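Local coordinates for RagB/SusD domain protein (Flavobacterium johnsoniae, PDB 5J90), which binds chitin as a SusD homologue and probably serves as an outer-membrane lipoprotein of a chitin-utilisation system, at residues Y151-Q154 with E155-Y158; G126-R129 with M130-F134. All blocks are in the same frame, centred on the assembly; numbering follows the deposited sequence.

Contact 1 of 2, residues Y151-Q154 with E155-Y158; sequences YDSQ and EEVY
Ser153 and Glu156 form a capping box at the N terminus of helix 154-177, where the loop that follows helix 113-134 turns into the helix. Ser153 is the N-cap: its OG is staggered between its own N and C (chi1 72°), which turns it into the first turn to accept from Glu156 N at 3.1 Å. The reciprocal bond runs from Ser153 N to Glu156 OE1, 2.9 Å away, and reaches that oxygen from above the carboxylate plane, 49° out of it. Glu156 swings its chain back past the serine hydroxyl, its CG 3.2 Å from Ser153 OG. The first helical bonds follow, from Val157 N to Ser153 O and from Tyr158 N to Gln154 O. Val157 CG2 packs on Asp152 CB at 3.7 Å, while Asp152 turns its carboxylate to Ser140 and Gln160. Gln154 runs alongside the Tyr158 ring, which its CG methylene touches 3.9 Å from Tyr158 CD1; its amide, 77° from the ring plane, is bonded through OE1 to Trp501 N. Glu155 makes a salt bridge with Lys218 through OE2; its OE1 accepts from a water that is also hydrogen-bonded to Ser153 OG, 2.7 Å from each oxygen.

Contact 2 of 2, residues G126-R129 with M130-F134; sequences GMHR and MTDTF
The last turns of helix 113-134, buried here in the SusD-like fold, join 126-129 to 130-134 by main-chain bonds and side chains three and four residues apart. Thr131 N donates to Met127 O at 3.1 Å and Asp132 N to His128 O at 2.9 Å. Near the C-terminal end Arg129 O takes two donors from one residue: Thr133 OG1 at 2.9 Å, tilted 31° from the carbonyl plane, and, weakly, Thr133 N. With OG1 beside its own backbone N (chi1 -63°), the threonine hydroxyl reaches back one turn to that carbonyl. Met127 and Met130 lie side by side, Met127 CE 4.0 Å from Met130 CB, and both pack on Tyr94 of helix 83-108. Asp132 OD2 sits at the edge of the His128 ring, 3.6 Å from CD2, with ring and carboxylate planes 81° apart. That carboxylate also takes a salt bridge from Arg213 and hydrogen bonds from Trp501 and Tyr158; an alanine here would probably leave Arg213 without its counter-charge and the Tyr158 hydroxyl without its acceptor. His128 is held at both nitrogens, by Val124 O and Arg209; the salt bridge to Arg213, with the donor Trp501, probably favours the ionised form of Asp132.

Following the chain from the N terminus, contact 2 comes first, near the end of helix 113-134, and is complete before contact 1 opens in the loop just before helix 154-177. The two are in series, neither nested nor crossing, and each is local, so neither closes a long loop. The intervening loop brings the two helices together, leaving the contact centres about 11 Å apart. Two probable hydrogen bonds span this junction, the one between Tyr158 OH and Asp132 OD1 at 2.6 Å and another from Gln154 NE2 to Thr131 OG1 at 3.2 Å. Thr131 CG2 packs against Val157 CG1 and Tyr158 CE1, joining the capped helix start to the preceding helix's end.

Contact 1 of 2, residues Y151-Q154 with E155-Y158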
ATOM      1  N   TYR A 151     -15.719  -0.805 -12.220  1.00  9.58           N
ATOM      2  CA  TYR A 151     -15.461  -1.089 -10.811  1.00  9.37           C
ATOM      3  C   TYR A 151     -15.155   0.213 -10.081  1.00  9.85           C
ATOM      4  O   TYR A 151     -14.575   1.130 -10.660  1.00 11.76           O
ATOM      5  CB  TYR A 151     -14.250  -2.004 -10.670  1.00 10.40           C
ATOM      6  CG  TYR A 151     -14.436  -3.460 -11.078  1.00  8.09           C
ATOM      7  CD1 TYR A 151     -15.214  -3.827 -12.181  1.00  9.78           C
ATOM      8  CD2 TYR A 151     -13.778  -4.469 -10.386  1.00  9.09           C
ATOM      9  CE1 TYR A 151     -15.346  -5.168 -12.550  1.00  9.14           C
ATOM     10  CE2 TYR A 151     -13.905  -5.809 -10.750  1.00 10.66           C
ATOM     11  CZ  TYR A 151     -14.685  -6.151 -11.836  1.00  8.45           C
ATOM     12  OH  TYR A 151     -14.812  -7.479 -12.185  1.00  9.27           O
ATOM     13  N   ASP A 152     -15.530   0.282  -8.808  1.00  8.93           N
ATOM     14  CA  ASP A 152     -15.074   1.361  -7.938  1.00  9.67           C
ATOM     15  C   ASP A 152     -13.765   0.948  -7.256  1.00  8.75           C
ATOM     16  O   ASP A 152     -13.506  -0.239  -7.059  1.00  9.82           O
ATOM     17  CB  ASP A 152     -16.091   1.638  -6.827  1.00  9.60           C
ATOM     18  CG  ASP A 152     -17.443   2.099  -7.329  1.00  9.61           C
ATOM     19  OD1 ASP A 152     -17.593   2.439  -8.519  1.00 12.52           O
ATOM     20  OD2 ASP A 152     -18.371   2.141  -6.489  1.00 11.13           O
ATOM     21  N   SER A 153     -12.953   1.933  -6.863  1.00  8.58           N
ATOM     22  CA  SER A 153     -11.789   1.613  -6.044  1.00  7.65           C
ATOM     23  C   SER A 153     -12.259   1.182  -4.655  1.00  7.80           C
ATOM     24  O   SER A 153     -13.354   1.537  -4.218  1.00  8.36           O
ATOM     25  CB  SER A 153     -10.851   2.810  -5.916  1.00  7.87           C
ATOM     26  OG  SER A 153     -11.434   3.798  -5.079  1.00  9.80           O
ATOM     27  N   GLN A 154     -11.435   0.413  -3.957  1.00  7.54           N
ATOM     28  CA  GLN A 154     -11.808   0.039  -2.600  1.00  7.39           C
ATOM     29  C   GLN A 154     -11.989   1.255  -1.689  1.00  7.80           C
ATOM     30  O   GLN A 154     -12.881   1.269  -0.841  1.00  8.31           O
ATOM     31  CB  GLN A 154     -10.805  -0.932  -2.005  1.00  7.04           C
ATOM     32  CG  GLN A 154     -11.224  -1.423  -0.620  1.00  7.01           C
ATOM     33  CD  GLN A 154     -10.252  -2.441  -0.076  1.00  7.93           C
ATOM     34  OE1 GLN A 154      -9.124  -2.098   0.280  1.00  8.19           O
ATOM     35  NE2 GLN A 154     -10.669  -3.711  -0.028  1.00  7.59           N
ATOM     36  N   GLU A 155     -11.146   2.270  -1.870  1.00  8.70           N
ATOM     37  CA  GLU A 155     -11.281   3.510  -1.110  1.00  8.06           C
ATOM     38  C   GLU A 155     -12.672   4.126  -1.282  1.00  8.04           C
ATOM     39  O   GLU A 155     -13.301   4.562  -0.314  1.00  9.52           O
ATOM     40  CB  GLU A 155     -10.182   4.487  -1.535  1.00  9.24           C
ATOM     41  CG  GLU A 155     -10.112   5.788  -0.709  1.00  9.43           C
ATOM     42  CD  GLU A 155     -10.854   6.964  -1.329  1.00 10.59           C
ATOM     43  OE1 GLU A 155     -11.187   6.924  -2.536  1.00 11.10           O
ATOM     44  OE2 GLU A 155     -11.105   7.953  -0.597  1.00 12.30           O
ATOM     45  N   GLU A 156     -13.143   4.168  -2.523  1.00  8.71           N
ATOM     46  CA  GLU A 156     -14.481   4.663  -2.837  1.00  9.49           C
ATOM     47  C   GLU A 156     -15.575   3.792  -2.231  1.00  9.06           C
ATOM     48  O   GLU A 156     -16.573   4.311  -1.716  1.00 10.28           O
ATOM     49  CB  GLU A 156     -14.678   4.732  -4.359  1.00  9.37           C
ATOM     50  CG  GLU A 156     -13.910   5.873  -5.014  1.00 10.43           C
ATOM     51  CD  GLU A 156     -13.720   5.681  -6.516  1.00 13.79           C
ATOM     52  OE1 GLU A 156     -14.111   4.634  -7.096  1.00 12.26           O
ATOM     53  OE2 GLU A 156     -13.155   6.608  -7.138  1.00 19.43           O
ATOM     54  N   VAL A 157     -15.399   2.474  -2.301  1.00  8.63           N
ATOM     55  CA  VAL A 157     -16.405   1.568  -1.741  1.00  8.36           C
ATOM     56  C   VAL A 157     -16.558   1.783  -0.235  1.00  8.23           C
ATOM     57  O   VAL A 157     -17.677   1.870   0.278  1.00  8.85           O
ATOM     58  CB  VAL A 157     -16.109   0.089  -2.069  1.00  8.20           C
ATOM     59  CG1 VAL A 157     -17.138  -0.818  -1.400  1.00  9.68           C
ATOM     60  CG2 VAL A 157     -16.114  -0.129  -3.586  1.00  9.73           C
ATOM     61  N   TYR A 158     -15.439   1.888   0.474  1.00  7.77           N
ATOM     62  CA  TYR A 158     -15.497   2.121   1.919  1.00  8.02           C
ATOM     63  C   TYR A 158     -16.223   3.428   2.261  1.00  8.59           C
ATOM     64  O   TYR A 158     -17.073   3.454   3.154  1.00  8.53           O
ATOM     65  CB  TYR A 158     -14.099   2.035   2.562  1.00  8.04           C
ATOM     66  CG  TYR A 158     -13.834   0.653   3.133  1.00  7.46           C
ATOM     67  CD1 TYR A 158     -13.563  -0.427   2.296  1.00  7.38           C
ATOM     68  CD2 TYR A 158     -13.922   0.409   4.505  1.00  8.25           C
ATOM     69  CE1 TYR A 158     -13.361  -1.701   2.810  1.00  7.83           C
ATOM     70  CE2 TYR A 158     -13.721  -0.859   5.030  1.00  8.16           C
ATOM     71  CZ  TYR A 158     -13.455  -1.914   4.181  1.00  7.84           C
ATOM     72  OH  TYR A 158     -13.271  -3.168   4.732  1.00  8.05           O
TER
HETATM   73  O   HOH W   1     -10.000   6.110  -4.833  1.00 10.85           O

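Contact 2 of 2, residues G126-R129 with M130-F134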
ATOM      1  N   GLY A 126     -22.987  -7.924   3.519  1.00  8.40           N
ATOM      2  CA  GLY A 126     -22.550  -8.854   2.492  1.00  9.21           C
ATOM      3  C   GLY A 126     -21.425  -8.317   1.625  1.00  9.19           C
ATOM      4  O   GLY A 126     -20.473  -9.042   1.291  1.00  8.83           O
ATOM      5  N   MET A 127     -21.513  -7.049   1.240  1.00  8.21           N
ATOM      6  CA  MET A 127     -20.569  -6.523   0.255  1.00  7.51           C
ATOM      7  C   MET A 127     -19.208  -6.080   0.803  1.00  8.64           C
ATOM      8  O   MET A 127     -18.230  -6.061   0.049  1.00  8.01           O
ATOM      9  CB  MET A 127     -21.217  -5.438  -0.618  1.00  9.16           C
ATOM     10  CG  MET A 127     -22.469  -5.932  -1.374  1.00 10.71           C
ATOM     11  SD  MET A 127     -22.204  -7.395  -2.413  1.00 10.58           S
ATOM     12  CE  MET A 127     -21.113  -6.727  -3.667  1.00 11.22           C
ATOM     13  N   HIS A 128     -19.111  -5.754   2.097  1.00  7.44           N
ATOM     14  CA  HIS A 128     -17.775  -5.468   2.635  1.00  8.29           C
ATOM     15  C   HIS A 128     -16.886  -6.707   2.517  1.00  7.54           C
ATOM     16  O   HIS A 128     -15.685  -6.604   2.263  1.00  7.34           O
ATOM     17  CB  HIS A 128     -17.794  -4.899   4.073  1.00  7.69           C
ATOM     18  CG  HIS A 128     -17.878  -5.943   5.153  1.00  6.43           C
ATOM     19  ND1 HIS A 128     -19.070  -6.511   5.554  1.00  7.31           N
ATOM     20  CD2 HIS A 128     -16.913  -6.529   5.906  1.00  7.67           C
ATOM     21  CE1 HIS A 128     -18.838  -7.393   6.513  1.00  7.78           C
ATOM     22  NE2 HIS A 128     -17.538  -7.421   6.747  1.00  7.96           N
ATOM     23  N   ARG A 129     -17.484  -7.890   2.657  1.00  7.11           N
ATOM     24  CA  ARG A 129     -16.749  -9.139   2.466  1.00  7.49           C
ATOM     25  C   ARG A 129     -16.209  -9.233   1.040  1.00  6.74           C
ATOM     26  O   ARG A 129     -15.058  -9.631   0.814  1.00  7.64           O
ATOM     27  CB  ARG A 129     -17.654 -10.335   2.783  1.00  7.55           C
ATOM     28  CG  ARG A 129     -17.971 -10.468   4.274  1.00  8.66           C
ATOM     29  CD  ARG A 129     -19.260 -11.275   4.540  1.00  9.06           C
ATOM     30  NE  ARG A 129     -19.333 -12.533   3.784  1.00  9.34           N
ATOM     31  CZ  ARG A 129     -18.790 -13.688   4.164  1.00 10.11           C
ATOM     32  NH1 ARG A 129     -18.108 -13.786   5.300  1.00 10.85           N
ATOM     33  NH2 ARG A 129     -18.925 -14.771   3.405  1.00 11.38           N
ATOM     34  N   MET A 130     -17.037  -8.847   0.074  1.00  6.98           N
ATOM     35  CA  MET A 130     -16.640  -8.864  -1.329  1.00  8.05           C
ATOM     36  C   MET A 130     -15.434  -7.967  -1.597  1.00  6.65           C
ATOM     37  O   MET A 130     -14.446  -8.412  -2.186  1.00  7.66           O
ATOM     38  CB  MET A 130     -17.822  -8.450  -2.206  1.00  8.49           C
ATOM     39  CG  MET A 130     -17.608  -8.715  -3.700  1.00  8.75           C
ATOM     40  SD  MET A 130     -17.718 -10.474  -4.163  1.00  9.19           S
ATOM     41  CE  MET A 130     -19.466 -10.782  -3.882  1.00  9.56           C
ATOM     42  N   THR A 131     -15.494  -6.711  -1.164  1.00  7.54           N
ATOM     43  CA  THR A 131     -14.344  -5.845  -1.403  1.00  7.14           C
ATOM     44  C   THR A 131     -13.123  -6.257  -0.578  1.00  6.99           C
ATOM     45  O   THR A 131     -11.987  -6.145  -1.044  1.00  6.92           O
ATOM     46  CB  THR A 131     -14.666  -4.344  -1.234  1.00  7.15           C
ATOM     47  OG1 THR A 131     -13.475  -3.576  -1.461  1.00  7.85           O
ATOM     48  CG2 THR A 131     -15.152  -4.032   0.172  1.00  7.62           C
ATOM     49  N   ASP A 132     -13.347  -6.791   0.616  1.00  7.10           N
ATOM     50  CA  ASP A 132     -12.225  -7.276   1.407  1.00  7.92           C
ATOM     51  C   ASP A 132     -11.518  -8.458   0.754  1.00  8.49           C
ATOM     52  O   ASP A 132     -10.355  -8.727   1.047  1.00 10.55           O
ATOM     53  CB  ASP A 132     -12.678  -7.635   2.817  1.00  7.02           C
ATOM     54  CG  ASP A 132     -12.992  -6.420   3.654  1.00  7.77           C
ATOM     55  OD1 ASP A 132     -12.692  -5.277   3.239  1.00  7.90           O
ATOM     56  OD2 ASP A 132     -13.540  -6.622   4.755  1.00  7.72           O
ATOM     57  N   THR A 133     -12.216  -9.159  -0.140  1.00  7.74           N
ATOM     58  CA  THR A 133     -11.650 -10.300  -0.849  1.00  7.99           C
ATOM     59  C   THR A 133     -10.931  -9.894  -2.141  1.00  6.76           C
ATOM     60  O   THR A 133      -9.828 -10.360  -2.404  1.00  8.04           O
ATOM     61  CB  THR A 133     -12.751 -11.341  -1.136  1.00  7.94           C
ATOM     62  OG1 THR A 133     -13.258 -11.826   0.117  1.00 10.21           O
ATOM     63  CG2 THR A 133     -12.220 -12.510  -1.929  1.00  9.12           C
ATOM     64  N   PHE A 134     -11.543  -9.000  -2.922  1.00  7.13           N
ATOM     65  CA  PHE A 134     -11.038  -8.670  -4.257  1.00  7.42           C
ATOM     66  C   PHE A 134     -10.337  -7.319  -4.373  1.00  7.65           C
ATOM     67  O   PHE A 134      -9.520  -7.122  -5.287  1.00  8.24           O
ATOM     68  CB  PHE A 134     -12.183  -8.740  -5.286  1.00  7.81           C
ATOM     69  CG  PHE A 134     -12.722 -10.128  -5.492  1.00  7.75           C
ATOM     70  CD1 PHE A 134     -12.052 -11.028  -6.307  1.00  8.33           C
ATOM     71  CD2 PHE A 134     -13.884 -10.543  -4.847  1.00  8.01           C
ATOM     72  CE1 PHE A 134     -12.524 -12.317  -6.473  1.00  8.71           C
ATOM     73  CE2 PHE A 134     -14.359 -11.835  -5.009  1.00  9.13           C
ATOM     74  CZ  PHE A 134     -13.679 -12.718  -5.826  1.00  8.85           C
TER